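Local coordinates for protein EF0056 (Enterococcus faecalis, PDB 6ORI) that is of unknown molecular function but, as an enterococcal surface protein with immunoglobulin-like domains, is probably displayed on the cell and may contribute to biofilm formation, at residues R98-I103 and W114-I119; W68-Q73 and I169-H174; T261-N266 and S379-T384. All blocks are in the same frame, centred on the assembly; numbering follows the deposited sequence. Where two conformers were deposited one is given.

Contact 1: R98-I103 and W114-I119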
loop_
_atom_site.group_PDB
_atom_site.type_symbol
_atom_site.label_atom_id
_atom_site.label_comp_id
_atom_site.label_asym_id
_atom_site.label_seq_id
_atom_site.Cartn_x
_atom_site.Cartn_y
_atom_site.Cartn_z
ATOM N N ARG A 98 -19.007 6.575 -12.490
ATOM C CA ARG A 98 -18.093 7.707 -12.613
ATOM C C ARG A 98 -16.966 7.419 -13.583
ATOM O O ARG A 98 -16.551 6.280 -13.758
ATOM C CB ARG A 98 -17.458 8.062 -11.276
ATOM C CG ARG A 98 -18.422 8.223 -10.133
ATOM C CD ARG A 98 -19.499 9.236 -10.377
ATOM N NE ARG A 98 -20.157 9.532 -9.101
ATOM C CZ ARG A 98 -21.390 9.994 -8.946
ATOM N NH1 ARG A 98 -22.158 10.233 -9.998
ATOM N NH2 ARG A 98 -21.853 10.233 -7.727
ATOM N N THR A 99 -16.467 8.493 -14.204
ATOM C CA THR A 99 -15.295 8.444 -15.062
ATOM C C THR A 99 -14.127 9.082 -14.349
ATOM O O THR A 99 -14.267 10.130 -13.723
ATOM C CB THR A 99 -15.588 9.161 -16.385
ATOM O OG1 THR A 99 -16.578 8.404 -17.091
ATOM C CG2 THR A 99 -14.345 9.234 -17.267
ATOM N N PHE A 100 -12.981 8.427 -14.386
ATOM C CA PHE A 100 -11.731 9.025 -13.922
ATOM C C PHE A 100 -11.230 9.897 -15.086
ATOM O O PHE A 100 -11.033 9.382 -16.180
ATOM C CB PHE A 100 -10.711 7.926 -13.640
ATOM C CG PHE A 100 -10.573 7.509 -12.215
ATOM C CD1 PHE A 100 -9.692 8.178 -11.399
ATOM C CD2 PHE A 100 -11.240 6.404 -11.696
ATOM C CE1 PHE A 100 -9.480 7.796 -10.077
ATOM C CE2 PHE A 100 -11.017 6.022 -10.360
ATOM C CZ PHE A 100 -10.152 6.728 -9.574
ATOM N N VAL A 101 -11.047 11.187 -14.881
ATOM C CA VAL A 101 -10.675 12.120 -15.946
ATOM C C VAL A 101 -9.178 12.240 -16.026
ATOM O O VAL A 101 -8.517 12.454 -15.007
ATOM C CB VAL A 101 -11.303 13.507 -15.659
ATOM C CG1 VAL A 101 -10.787 14.576 -16.615
ATOM C CG2 VAL A 101 -12.810 13.415 -15.715
ATOM N N ARG A 102 -8.624 12.130 -17.221
ATOM C CA ARG A 102 -7.192 12.204 -17.383
ATOM C C ARG A 102 -6.708 13.652 -17.294
ATOM O O ARG A 102 -7.314 14.563 -17.862
ATOM C CB ARG A 102 -6.781 11.570 -18.702
ATOM C CG ARG A 102 -5.309 11.275 -18.773
ATOM C CD ARG A 102 -5.013 10.330 -19.924
ATOM N NE ARG A 102 -3.614 9.944 -19.938
ATOM C CZ ARG A 102 -3.111 8.948 -20.656
ATOM N NH1 ARG A 102 -3.893 8.198 -21.424
ATOM N NH2 ARG A 102 -1.813 8.710 -20.594
ATOM N N ILE A 103 -5.631 13.877 -16.585
ATOM C CA ILE A 103 -5.019 15.187 -16.500
ATOM C C ILE A 103 -4.004 15.342 -17.638
ATOM O O ILE A 103 -3.225 14.431 -17.921
ATOM C CB ILE A 103 -4.335 15.367 -15.114
ATOM C CG1 ILE A 103 -5.396 15.318 -14.006
ATOM C CG2 ILE A 103 -3.563 16.681 -15.071
ATOM C CD1 ILE A 103 -4.832 15.255 -12.612
ATOM N N TRP A 114 -4.894 10.476 -13.354
ATOM C CA TRP A 114 -6.324 10.607 -13.500
ATOM C C TRP A 114 -6.931 11.110 -12.185
ATOM O O TRP A 114 -6.356 10.940 -11.114
ATOM C CB TRP A 114 -6.936 9.251 -13.843
ATOM C CG TRP A 114 -6.713 8.793 -15.252
ATOM C CD1 TRP A 114 -7.629 8.824 -16.255
ATOM C CD2 TRP A 114 -5.531 8.203 -15.820
ATOM N NE1 TRP A 114 -7.102 8.286 -17.403
ATOM C CE2 TRP A 114 -5.815 7.911 -17.165
ATOM C CE3 TRP A 114 -4.266 7.876 -15.320
ATOM C CZ2 TRP A 114 -4.887 7.337 -18.020
ATOM C CZ3 TRP A 114 -3.343 7.298 -16.190
ATOM C CH2 TRP A 114 -3.669 7.039 -17.515
ATOM N N LYS A 115 -8.127 11.680 -12.264
ATOM C CA LYS A 115 -8.781 12.301 -11.106
ATOM C C LYS A 115 -10.270 11.997 -11.039
ATOM O O LYS A 115 -10.954 11.901 -12.076
ATOM C CB LYS A 115 -8.585 13.824 -11.108
ATOM C CG LYS A 115 -9.168 14.525 -12.315
ATOM C CD LYS A 115 -8.921 16.038 -12.278
ATOM C CE LYS A 115 -9.499 16.652 -13.529
ATOM N NZ LYS A 115 -9.502 18.134 -13.494
ATOM N N VAL A 116 -10.782 11.830 -9.825
ATOM C CA VAL A 116 -12.224 11.719 -9.556
ATOM C C VAL A 116 -12.473 12.307 -8.187
ATOM O O VAL A 116 -11.607 12.237 -7.329
ATOM C CB VAL A 116 -12.696 10.247 -9.669
ATOM C CG1 VAL A 116 -12.214 9.374 -8.520
ATOM C CG2 VAL A 116 -14.202 10.177 -9.782
ATOM N N ASN A 117 -13.617 12.923 -7.965
ATOM C CA ASN A 117 -13.875 13.489 -6.665
ATOM C C ASN A 117 -14.036 12.393 -5.625
ATOM O O ASN A 117 -14.579 11.331 -5.885
ATOM C CB ASN A 117 -15.103 14.394 -6.708
ATOM C CG ASN A 117 -14.838 15.683 -7.434
ATOM O OD1 ASN A 117 -13.697 16.011 -7.734
ATOM N ND2 ASN A 117 -15.889 16.455 -7.659
ATOM N N TYR A 118 -13.572 12.665 -4.421
ATOM C CA TYR A 118 -13.754 11.734 -3.318
ATOM C C TYR A 118 -15.220 11.609 -2.884
ATOM O O TYR A 118 -15.687 10.507 -2.616
ATOM C CB TYR A 118 -12.868 12.182 -2.132
ATOM C CG TYR A 118 -12.904 11.261 -0.926
ATOM C CD1 TYR A 118 -13.950 11.307 -0.024
ATOM C CD2 TYR A 118 -11.882 10.345 -0.686
ATOM C CE1 TYR A 118 -13.986 10.459 1.086
ATOM C CE2 TYR A 118 -11.913 9.504 0.419
ATOM C CZ TYR A 118 -12.964 9.577 1.295
ATOM O OH TYR A 118 -12.996 8.740 2.390
ATOM N N ILE A 119 -15.928 12.739 -2.813
ATOM C CA ILE A 119 -17.229 12.787 -2.163
ATOM C C ILE A 119 -18.338 12.480 -3.148
ATOM O O ILE A 119 -18.449 13.127 -4.211
ATOM C CB ILE A 119 -17.464 14.161 -1.508
ATOM C CG1 ILE A 119 -16.416 14.422 -0.419
ATOM C CG2 ILE A 119 -18.883 14.276 -0.974
ATOM C CD1 ILE A 119 -16.641 13.653 0.884
#
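Two neighbouring antiparallel strands of the first, N-terminal β-sheet meet here, with Val101 facing Lys115 as a hydrogen-bonded pair and Arg102 facing Trp114 as a non-hydrogen-bonded one. Val101 N donates to Lys115 O (2.9 Å), and Lys115 N returns a more bent bond to Val101 O (2.9 Å). The short axes of 101-103 and 114-117 run at 131° to each other; the rest of the contact is made largely by side chains. Arg102 lies along the Trp114 indole, both pointing the same way. It turns CG away from the backbone N (chi1 -164°) and stays extended to NE, which lays its methylenes along one face of the indole: CB sits 3.9 Å from the centroid of the five-membered ring, and NE comes within 3.5 Å of Trp114 CZ2. The guanidinium is tilted 35° from the ring plane, and its NE is held by the carbonyl of Thr111. At the edge of the same indole, Phe100 O approaches CD1. The Phe100 ring stands across the tryptophan side chain, its CD1 3.8 Å from Trp114 CB. Val116 places CG1 over one face of that phenyl ring, 3.8 Å from the centroid, while its CG2 turns toward Thr99 O and Arg98 CB. Leu72 and Ile85 of the flanking strands pack against the phenylalanine. On the sheet face opposite Trp114, Lys115 extends beside Val101, with CE 3.9 Å from Val101 CG1, and CD meets Ile103 CG1. The pair thus joins strand 98-104 to strand 113-117 with few polar links but broad contact between side chains: the indole covers the methylenes of Arg102 and one guanidinium face while NE bonds to Thr111 O, and Phe100 and Val116 carry the buried apolar side.

Contact 2: W68-Q73 and I169-H174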
loop_
_atom_site.group_PDB
_atom_site.type_symbol
_atom_site.label_atom_id
_atom_site.label_comp_id
_atom_site.label_asym_id
_atom_site.label_seq_id
_atom_site.Cartn_x
_atom_site.Cartn_y
_atom_site.Cartn_z
ATOM N N TRP A 68 -12.059 17.690 -2.168
ATOM C CA TRP A 68 -11.288 16.469 -2.006
ATOM C C TRP A 68 -11.288 15.703 -3.309
ATOM O O TRP A 68 -12.335 15.280 -3.797
ATOM C CB TRP A 68 -11.919 15.647 -0.903
ATOM C CG TRP A 68 -12.169 16.429 0.346
ATOM C CD1 TRP A 68 -13.380 16.780 0.837
ATOM C CD2 TRP A 68 -11.191 16.975 1.247
ATOM N NE1 TRP A 68 -13.230 17.513 1.995
ATOM C CE2 TRP A 68 -11.896 17.641 2.266
ATOM C CE3 TRP A 68 -9.799 16.971 1.290
ATOM C CZ2 TRP A 68 -11.260 18.297 3.307
ATOM C CZ3 TRP A 68 -9.166 17.605 2.338
ATOM C CH2 TRP A 68 -9.899 18.262 3.333
ATOM N N GLU A 69 -10.095 15.528 -3.864
ATOM C CA GLU A 69 -9.944 14.883 -5.174
ATOM C C GLU A 69 -8.994 13.701 -5.098
ATOM O O GLU A 69 -7.853 13.827 -4.660
ATOM C CB GLU A 69 -9.427 15.884 -6.187
ATOM C CG GLU A 69 -9.296 15.338 -7.589
ATOM C CD GLU A 69 -8.977 16.440 -8.554
ATOM O OE1 GLU A 69 -7.773 16.749 -8.708
ATOM O OE2 GLU A 69 -9.937 17.030 -9.093
ATOM N N ILE A 70 -9.473 12.553 -5.546
ATOM C CA ILE A 70 -8.662 11.356 -5.611
ATOM C C ILE A 70 -7.883 11.400 -6.906
ATOM O O ILE A 70 -8.458 11.699 -7.974
ATOM C CB ILE A 70 -9.554 10.102 -5.603
ATOM C CG1 ILE A 70 -10.310 9.967 -4.268
ATOM C CG2 ILE A 70 -8.720 8.825 -5.874
ATOM C CD1 ILE A 70 -11.389 8.906 -4.289
ATOM N N ARG A 71 -6.586 11.162 -6.820
ATOM C CA ARG A 71 -5.743 11.055 -7.982
ATOM C C ARG A 71 -5.163 9.665 -8.074
ATOM O O ARG A 71 -4.791 9.058 -7.063
ATOM C CB ARG A 71 -4.660 12.124 -7.986
ATOM C CG ARG A 71 -5.302 13.487 -8.286
ATOM C CD ARG A 71 -4.340 14.583 -8.553
ATOM N NE ARG A 71 -5.063 15.829 -8.770
ATOM C CZ ARG A 71 -4.474 17.000 -8.919
ATOM N NH1 ARG A 71 -3.156 17.110 -8.854
ATOM N NH2 ARG A 71 -5.218 18.071 -9.099
ATOM N N LEU A 72 -5.132 9.133 -9.294
ATOM C CA LEU A 72 -4.618 7.797 -9.573
ATOM C C LEU A 72 -3.537 7.957 -10.636
ATOM O O LEU A 72 -3.812 8.380 -11.766
ATOM C CB LEU A 72 -5.721 6.893 -10.078
ATOM C CG LEU A 72 -5.283 5.502 -10.506
ATOM C CD1 LEU A 72 -4.770 4.673 -9.338
ATOM C CD2 LEU A 72 -6.441 4.805 -11.205
ATOM N N GLN A 73 -2.294 7.669 -10.257
ATOM C CA GLN A 73 -1.169 7.638 -11.184
ATOM C C GLN A 73 -0.927 6.189 -11.593
ATOM O O GLN A 73 -0.913 5.285 -10.735
ATOM C CB GLN A 73 0.113 8.229 -10.577
ATOM C CG GLN A 73 1.309 8.196 -11.543
ATOM C CD GLN A 73 2.518 8.991 -11.054
ATOM O OE1 GLN A 73 2.382 10.041 -10.424
ATOM N NE2 GLN A 73 3.711 8.505 -11.374
ATOM N N ILE A 169 -2.220 5.841 -5.641
ATOM C CA ILE A 169 -3.475 6.521 -5.393
ATOM C C ILE A 169 -3.299 7.463 -4.202
ATOM O O ILE A 169 -2.601 7.141 -3.233
ATOM C CB ILE A 169 -4.629 5.517 -5.212
ATOM C CG1 ILE A 169 -5.981 6.235 -5.301
ATOM C CG2 ILE A 169 -4.474 4.730 -3.912
ATOM C CD1 ILE A 169 -7.171 5.304 -5.365
ATOM N N TYR A 170 -3.858 8.658 -4.298
ATOM C CA TYR A 170 -3.659 9.653 -3.259
ATOM C C TYR A 170 -4.775 10.671 -3.276
ATOM O O TYR A 170 -5.564 10.722 -4.206
ATOM C CB TYR A 170 -2.282 10.324 -3.383
ATOM C CG TYR A 170 -1.955 10.997 -4.701
ATOM C CD1 TYR A 170 -1.619 10.243 -5.830
ATOM C CD2 TYR A 170 -1.897 12.379 -4.807
ATOM C CE1 TYR A 170 -1.283 10.866 -7.031
ATOM C CE2 TYR A 170 -1.564 12.997 -6.005
ATOM C CZ TYR A 170 -1.249 12.219 -7.101
ATOM O OH TYR A 170 -0.890 12.781 -8.303
ATOM N N LEU A 171 -4.861 11.454 -2.210
ATOM C CA LEU A 171 -5.899 12.453 -2.050
ATOM C C LEU A 171 -5.295 13.840 -2.019
ATOM O O LEU A 171 -4.329 14.062 -1.282
ATOM C CB LEU A 171 -6.624 12.174 -0.747
ATOM C CG LEU A 171 -7.810 13.060 -0.427
ATOM C CD1 LEU A 171 -8.918 12.810 -1.421
ATOM C CD2 LEU A 171 -8.282 12.796 1.001
ATOM N N VAL A 172 -5.852 14.760 -2.802
ATOM C CA VAL A 172 -5.402 16.155 -2.754
ATOM C C VAL A 172 -6.545 17.046 -2.335
ATOM O O VAL A 172 -7.709 16.660 -2.387
ATOM C CB VAL A 172 -4.814 16.654 -4.092
ATOM C CG1 VAL A 172 -3.637 15.767 -4.545
ATOM C CG2 VAL A 172 -5.888 16.706 -5.142
ATOM N N SER A 173 -6.181 18.251 -1.912
ATOM C CA SER A 173 -7.114 19.227 -1.414
ATOM C C SER A 173 -6.974 20.521 -2.215
ATOM O O SER A 173 -5.919 21.147 -2.214
ATOM C CB SER A 173 -6.790 19.478 0.051
ATOM O OG SER A 173 -7.521 20.609 0.516
ATOM N N HIS A 174 -8.031 20.906 -2.911
ATOM C CA HIS A 174 -7.976 22.085 -3.778
ATOM C C HIS A 174 -7.713 23.383 -2.980
ATOM O O HIS A 174 -6.980 24.260 -3.458
ATOM C CB HIS A 174 -9.251 22.205 -4.630
ATOM C CG HIS A 174 -9.445 21.101 -5.625
ATOM N ND1 HIS A 174 -8.432 20.597 -6.408
ATOM C CD2 HIS A 174 -10.563 20.425 -5.978
ATOM C CE1 HIS A 174 -8.911 19.641 -7.188
ATOM N NE2 HIS A 174 -10.205 19.525 -6.950
HETATM O O HOH W 1 1.774 11.591 -8.462
#
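Tyr170 carries its ring between the backbone N and the carbonyl carbon (chi1 57°), which swings it across the adjacent strand and under Arg71, whose CB lies over one ring face, 3.7 Å from the centroid. Arg71 in turn sets CG anti to the carbonyl carbon (chi1 -72°) and takes an extended course to NE that carries the guanidinium to Glu69 on its own strand. NE and NH2 both grip Glu69 OE1, side-on, at 2.9 Å each. Val172 CG2 lies over one face of the guanidinium, and His174 NE2 makes a weak bond to Glu69 OE2 (3.3 Å), its ring nearly perpendicular to the carboxylate. Glu21 and Asp178 add further salt bridges to Arg71, extending the charged network around the buried Arg71 and Glu69; Glu21 also bonds Tyr170 OH, and Asp178 bonds His174 ND1. On the opposite face Ile70 CG2 meets Ile169 CG1 at 3.8 Å and Trp68 CZ3 touches Ser173 CB; strand 31-38 packs onto this apolar side. Four backbone bonds, such as Arg71 N to Tyr170 O (2.8 Å), complete a regular antiparallel ladder between interior strands of the sheet, consistent with an immunoglobulin-like β-sandwich.

Contact 3: T261-N266 and S379-T384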
loop_
_atom_site.group_PDB
_atom_site.type_symbol
_atom_site.label_atom_id
_atom_site.label_comp_id
_atom_site.label_asym_id
_atom_site.label_seq_id
_atom_site.Cartn_x
_atom_site.Cartn_y
_atom_site.Cartn_z
ATOM N N THR A 261 -5.531 -18.185 17.604
ATOM C CA THR A 261 -4.554 -17.376 18.291
ATOM C C THR A 261 -3.466 -18.216 18.954
ATOM O O THR A 261 -3.668 -19.398 19.243
ATOM C CB THR A 261 -5.264 -16.528 19.346
ATOM O OG1 THR A 261 -6.146 -17.371 20.113
ATOM C CG2 THR A 261 -6.088 -15.417 18.686
ATOM N N PRO A 262 -2.298 -17.616 19.210
ATOM C CA PRO A 262 -1.974 -16.245 18.843
ATOM C C PRO A 262 -1.615 -16.122 17.375
ATOM O O PRO A 262 -1.013 -16.993 16.751
ATOM C CB PRO A 262 -0.783 -15.932 19.750
ATOM C CG PRO A 262 -0.083 -17.254 19.882
ATOM C CD PRO A 262 -1.188 -18.283 19.927
ATOM N N TRP A 263 -2.006 -14.991 16.815
ATOM C CA TRP A 263 -1.616 -14.694 15.445
ATOM C C TRP A 263 -0.164 -14.249 15.383
ATOM O O TRP A 263 0.430 -13.846 16.389
ATOM C CB TRP A 263 -2.472 -13.584 14.860
ATOM C CG TRP A 263 -3.897 -13.949 14.564
ATOM C CD1 TRP A 263 -4.542 -15.123 14.838
ATOM C CD2 TRP A 263 -4.851 -13.106 13.935
ATOM N NE1 TRP A 263 -5.851 -15.056 14.406
ATOM C CE2 TRP A 263 -6.058 -13.816 13.857
ATOM C CE3 TRP A 263 -4.799 -11.803 13.427
ATOM C CZ2 TRP A 263 -7.201 -13.270 13.282
ATOM C CZ3 TRP A 263 -5.933 -11.258 12.867
ATOM C CH2 TRP A 263 -7.128 -11.999 12.807
ATOM N N TYR A 264 0.383 -14.334 14.171
ATOM C CA TYR A 264 1.737 -13.882 13.875
ATOM C C TYR A 264 1.702 -12.744 12.886
ATOM O O TYR A 264 0.897 -12.755 11.939
ATOM C CB TYR A 264 2.579 -15.008 13.287
ATOM C CG TYR A 264 2.978 -16.055 14.302
ATOM C CD1 TYR A 264 2.010 -16.828 14.933
ATOM C CD2 TYR A 264 4.295 -16.227 14.676
ATOM C CE1 TYR A 264 2.356 -17.799 15.873
ATOM C CE2 TYR A 264 4.652 -17.205 15.615
ATOM C CZ TYR A 264 3.668 -17.969 16.212
ATOM O OH TYR A 264 4.017 -18.928 17.157
ATOM N N ALA A 265 2.572 -11.771 13.118
ATOM C CA ALA A 265 2.899 -10.733 12.148
ATOM C C ALA A 265 4.068 -11.249 11.327
ATOM O O ALA A 265 5.073 -11.686 11.890
ATOM C CB ALA A 265 3.274 -9.456 12.904
ATOM N N ASN A 266 3.917 -11.221 10.009
ATOM C CA ASN A 266 4.891 -11.783 9.068
ATOM C C ASN A 266 5.411 -10.741 8.118
ATOM O O ASN A 266 4.669 -9.849 7.699
ATOM C CB ASN A 266 4.286 -12.906 8.188
ATOM C CG ASN A 266 3.820 -14.077 8.972
ATOM O OD1 ASN A 266 4.553 -15.065 9.095
ATOM N ND2 ASN A 266 2.627 -13.994 9.523
ATOM N N SER A 379 4.124 -8.578 3.450
ATOM C CA SER A 379 3.724 -8.644 4.848
ATOM C C SER A 379 2.338 -9.243 4.927
ATOM O O SER A 379 1.516 -9.039 4.035
ATOM C CB SER A 379 3.734 -7.271 5.491
ATOM O OG SER A 379 5.007 -6.680 5.396
ATOM N N TRP A 380 2.057 -9.976 5.999
ATOM C CA TRP A 380 0.742 -10.569 6.170
ATOM C C TRP A 380 0.556 -10.973 7.613
ATOM O O TRP A 380 1.541 -11.107 8.355
ATOM C CB TRP A 380 0.523 -11.778 5.235
ATOM C CG TRP A 380 1.419 -12.984 5.491
ATOM C CD1 TRP A 380 1.090 -14.141 6.155
ATOM C CD2 TRP A 380 2.781 -13.147 5.063
ATOM N NE1 TRP A 380 2.169 -15.002 6.173
ATOM C CE2 TRP A 380 3.216 -14.416 5.516
ATOM C CE3 TRP A 380 3.683 -12.339 4.362
ATOM C CZ2 TRP A 380 4.503 -14.886 5.277
ATOM C CZ3 TRP A 380 4.955 -12.805 4.141
ATOM C CH2 TRP A 380 5.352 -14.064 4.601
ATOM N N LEU A 381 -0.689 -11.184 8.025
ATOM C CA LEU A 381 -0.958 -11.820 9.313
ATOM C C LEU A 381 -1.283 -13.273 9.080
ATOM O O LEU A 381 -1.909 -13.617 8.065
ATOM C CB LEU A 381 -2.126 -11.126 10.027
ATOM C CG LEU A 381 -1.969 -9.623 10.286
ATOM C CD1 LEU A 381 -3.117 -9.127 11.132
ATOM C CD2 LEU A 381 -0.660 -9.262 10.940
ATOM N N SER A 382 -0.890 -14.126 10.019
ATOM C CA SER A 382 -1.231 -15.542 9.957
ATOM C C SER A 382 -1.748 -15.978 11.299
ATOM O O SER A 382 -1.496 -15.322 12.331
ATOM C CB SER A 382 -0.044 -16.392 9.534
ATOM O OG SER A 382 1.004 -16.252 10.464
ATOM N N ASP A 383 -2.500 -17.062 11.298
ATOM C CA ASP A 383 -2.879 -17.697 12.556
ATOM C C ASP A 383 -1.708 -18.517 13.109
ATOM O O ASP A 383 -0.606 -18.549 12.545
ATOM C CB ASP A 383 -4.189 -18.494 12.401
ATOM C CG ASP A 383 -4.077 -19.710 11.500
ATOM O OD1 ASP A 383 -2.980 -20.222 11.255
ATOM O OD2 ASP A 383 -5.153 -20.148 11.025
ATOM N N THR A 384 -1.955 -19.201 14.210
ATOM C CA THR A 384 -0.909 -19.939 14.869
ATOM C C THR A 384 -0.386 -21.088 14.024
ATOM O O THR A 384 0.740 -21.536 14.224
ATOM C CB THR A 384 -1.441 -20.387 16.217
ATOM O OG1 THR A 384 -0.371 -20.883 17.007
ATOM C CG2 THR A 384 -2.571 -21.412 16.095
HETATM O O HOH W 2 1.930 -20.134 18.509
#
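Asn266 and Trp380 form the stacked part of this antiparallel pairing. A chi1 of 65° folds the Trp380 indole toward the neighbouring strand, one face against Asn266: CB stands 3.4 Å from the centroid of the six-membered ring, and the amide lies almost parallel to the indole, with planes 6° apart. Among the hydrogen bonds, Asn266 ND2 reaches across to Ser382 OG (2.9 Å) and to Trp380 O (3.3 Å). The same carbonyl takes Asn266 N at 2.9 Å nearly end-on, whereas ND2 comes from above the carbonyl plane. Tyr264 and Ser382 exchange two further backbone bonds, of which Tyr264 N to Ser382 O is 2.8 Å. Near the cis peptide before Pro262, a water links Tyr264 OH with Thr384 OG1, bonding to both. Apolar contacts occupy the other face, where Leu381 CD1 meets Trp263 CE3 at 3.9 Å and Leu381 CD2 approaches Ala265; Leu246 of a neighbouring sheet packs on Leu381. The Trp263 indole is placed from outside the pair, with NE1 bonded to Lys259 O and the ring meeting Tyr254 and Phe252. Two bonds and a stack therefore fix the rotation of the buried Asn266 amide, which adds a bond to the ladder carbonyl of Trp380 and a side-chain bond to Ser382 OG.

From the N terminus, the chain enters contact 2 at 68-73, then passes through 98-103 and 114-119, so contact 1 closes entirely inside the loop that contact 2 completes at 169-174. The two share one sheet: strand 113-117 lies beside strand 68-74, and Val116 O and Trp114 O probably accept from Ile70 N and Leu72 N. Contact 3 follows in series, closing the long 261-384 excursion in the separate four-stranded sheet of the C-terminal half, its centre about 33 Å from that of contact 2 and about 37 Å from that of contact 1. The calcium site joins the halves, taking Ser162 from the first and Gly372, Asp374, Leu400 and Asp402 from the second.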